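Local coordinates for secreted protein (Kutzneria albida DSM 43870, PDB 5M6Q), which probably acts as a microbial transglutaminase, transferring the acyl group of protein-bound glutamine side chains to amines and so cross-linking proteins, at residues Gly47-Val50 against Val51-Arg55. Sequence-based numbering, arbitrary orientation.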
ATOM      1  N   GLY A  47       1.623  -8.290   5.568  1.00 23.74           N
ATOM      2  CA  GLY A  47       2.241  -9.286   4.717  1.00 22.32           C
ATOM      3  C   GLY A  47       1.665  -9.442   3.323  1.00 24.52           C
ATOM      4  O   GLY A  47       2.399  -9.736   2.376  1.00 24.00           O
ATOM      5  N   VAL A  48       0.354  -9.259   3.192  1.00 23.55           N
ATOM      6  CA  VAL A  48      -0.297  -9.337   1.891  1.00 24.83           C
ATOM      7  C   VAL A  48       0.321  -8.280   0.980  1.00 24.16           C
ATOM      8  O   VAL A  48       0.671  -8.562  -0.162  1.00 25.75           O
ATOM      9  CB  VAL A  48      -1.834  -9.170   2.002  1.00 28.39           C
ATOM     10  CG1 VAL A  48      -2.502  -9.180   0.614  1.00 25.74           C
ATOM     11  CG2 VAL A  48      -2.418 -10.249   2.885  1.00 23.92           C
ATOM     12  N   THR A  49       0.515  -7.081   1.510  1.00 24.65           N
ATOM     13  CA  THR A  49       1.063  -5.982   0.717  1.00 28.56           C
ATOM     14  C   THR A  49       2.566  -6.156   0.466  1.00 24.91           C
ATOM     15  O   THR A  49       3.024  -5.967  -0.653  1.00 23.65           O
ATOM     16  CB  THR A  49       0.787  -4.618   1.401  1.00 28.15           C
ATOM     17  OG1 THR A  49      -0.607  -4.300   1.270  1.00 25.11           O
ATOM     18  CG2 THR A  49       1.599  -3.513   0.770  1.00 24.06           C
ATOM     19  N   VAL A  50       3.321  -6.548   1.492  1.00 23.47           N
ATOM     20  CA  VAL A  50       4.758  -6.764   1.339  1.00 25.97           C
ATOM     21  C   VAL A  50       5.022  -7.822   0.286  1.00 27.98           C
ATOM     22  O   VAL A  50       5.888  -7.660  -0.574  1.00 26.80           O
ATOM     23  CB  VAL A  50       5.406  -7.170   2.668  1.00 28.01           C
ATOM     24  CG1 VAL A  50       6.818  -7.741   2.431  1.00 29.58           C
ATOM     25  CG2 VAL A  50       5.424  -5.994   3.620  1.00 28.15           C
ATOM     26  N   VAL A  51       4.259  -8.904   0.332  1.00 20.43           N
ATOM     27  CA  VAL A  51       4.462  -9.946  -0.659  1.00 23.32           C
ATOM     28  C   VAL A  51       4.156  -9.417  -2.065  1.00 26.55           C
ATOM     29  O   VAL A  51       4.880  -9.702  -3.015  1.00 27.58           O
ATOM     30  CB  VAL A  51       3.636 -11.175  -0.327  1.00 25.03           C
ATOM     31  CG1 VAL A  51       3.611 -12.145  -1.513  1.00 26.76           C
ATOM     32  CG2 VAL A  51       4.236 -11.856   0.912  1.00 23.65           C
ATOM     33  N   ASN A  52       3.119  -8.608  -2.201  1.00 24.80           N
ATOM     34  CA  ASN A  52       2.771  -8.112  -3.528  1.00 28.75           C
ATOM     35  C   ASN A  52       3.738  -7.058  -4.089  1.00 25.62           C
ATOM     36  O   ASN A  52       3.836  -6.904  -5.296  1.00 27.22           O
ATOM     37  CB  ASN A  52       1.345  -7.564  -3.525  1.00 23.47           C
ATOM     38  CG  ASN A  52       0.300  -8.671  -3.512  1.00 25.91           C
ATOM     39  OD1 ASN A  52       0.593  -9.819  -3.840  1.00 26.06           O
ATOM     40  ND2 ASN A  52      -0.920  -8.329  -3.125  1.00 26.55           N
ATOM     41  N   LEU A  53       4.452  -6.337  -3.234  1.00 23.76           N
ATOM     42  CA  LEU A  53       5.473  -5.424  -3.736  1.00 24.31           C
ATOM     43  C   LEU A  53       6.666  -6.175  -4.329  1.00 26.45           C
ATOM     44  O   LEU A  53       7.348  -5.643  -5.194  1.00 27.09           O
ATOM     45  CB  LEU A  53       5.942  -4.481  -2.639  1.00 23.90           C
ATOM     46  CG  LEU A  53       4.851  -3.514  -2.198  1.00 19.88           C
ATOM     47  CD1 LEU A  53       5.222  -2.868  -0.888  1.00 28.23           C
ATOM     48  CD2 LEU A  53       4.635  -2.455  -3.280  1.00 23.47           C
ATOM     49  N   ASN A  54       6.905  -7.404  -3.867  1.00 25.44           N
ATOM     50  CA  ASN A  54       7.869  -8.298  -4.522  1.00 30.10           C
ATOM     51  C   ASN A  54       9.274  -7.716  -4.413  1.00 30.43           C
ATOM     52  O   ASN A  54      10.084  -7.824  -5.324  1.00 36.99           O
ATOM     53  CB  ASN A  54       7.489  -8.532  -5.996  1.00 29.24           C
ATOM     54  CG  ASN A  54       8.287  -9.672  -6.645  1.00 36.17           C
ATOM     55  OD1 ASN A  54       8.832 -10.527  -5.954  1.00 37.84           O
ATOM     56  ND2 ASN A  54       8.345  -9.681  -7.972  1.00 33.42           N
ATOM     57  N   ARG A  55       9.545  -7.091  -3.278  1.00 32.17           N
ATOM     58  CA  ARG A  55      10.786  -6.365  -3.083  1.00 33.00           C
ATOM     59  C   ARG A  55      11.521  -6.791  -1.837  1.00 38.61           C
ATOM     60  O   ARG A  55      11.111  -6.467  -0.716  1.00 35.09           O
ATOM     61  CB  ARG A  55      10.502  -4.877  -3.023  1.00 32.55           C
ATOM     62  CG  ARG A  55      10.423  -4.288  -4.392  1.00 36.72           C
ATOM     63  CD  ARG A  55      10.142  -2.837  -4.303  1.00 31.04           C
ATOM     64  NE  ARG A  55      11.115  -2.126  -3.486  1.00 35.15           N
ATOM     65  CZ  ARG A  55      10.993  -0.843  -3.175  1.00 33.84           C
ATOM     66  NH1 ARG A  55       9.938  -0.170  -3.623  1.00 27.42           N
ATOM     67  NH2 ARG A  55      11.905  -0.239  -2.426  1.00 30.84           N
TER
HETATM   68  O   HOH W   1       0.281 -11.071  -1.311  1.00 29.83           O
HETATM   69  O   HOH W   2       8.266  -6.564  -0.847  1.00 38.34           O
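Val48 and Asn52, an i to i+4 pair on helix 47-53, lie side by side and point the same way, with Val48 CG1 4.1 Å from Asn52 ND2. The Asn52 side chain leans back along the helix because CG sits beside its own backbone N (chi1 -75°), which brings CG to 3.4 Å from Val48 O. That carbonyl takes the Asn52 N-H, bent at 149° and tilted from the carbonyl plane, and also a water, which reaches on weakly to Asn52 OD1. The same OD1 accepts from Trp25 NE1, so a lysine in place of Asn52 would probably leave the Trp25 indole N-H without its acceptor.

Thr49 and Leu53 repeat the i to i+4 pairing, Thr49 CG2 4.0 Å from Leu53 CD1, and both touch Trp177 of strand 174-179. Leu53 N donates to Thr49 O at 3.0 Å.

Asn54, with positive phi (65°), closes the helix C-terminus; Asn54 N reaches Val50 O only weakly, at 3.5 Å. A second water donates to Val50 O and Arg55 O and accepts from Arg55 N. Leu53 backbone, Asn54 ND2 and Arg55 NH1 bond to strand 214-223, so polar bonds as well as packing fix this helix end to the sheet.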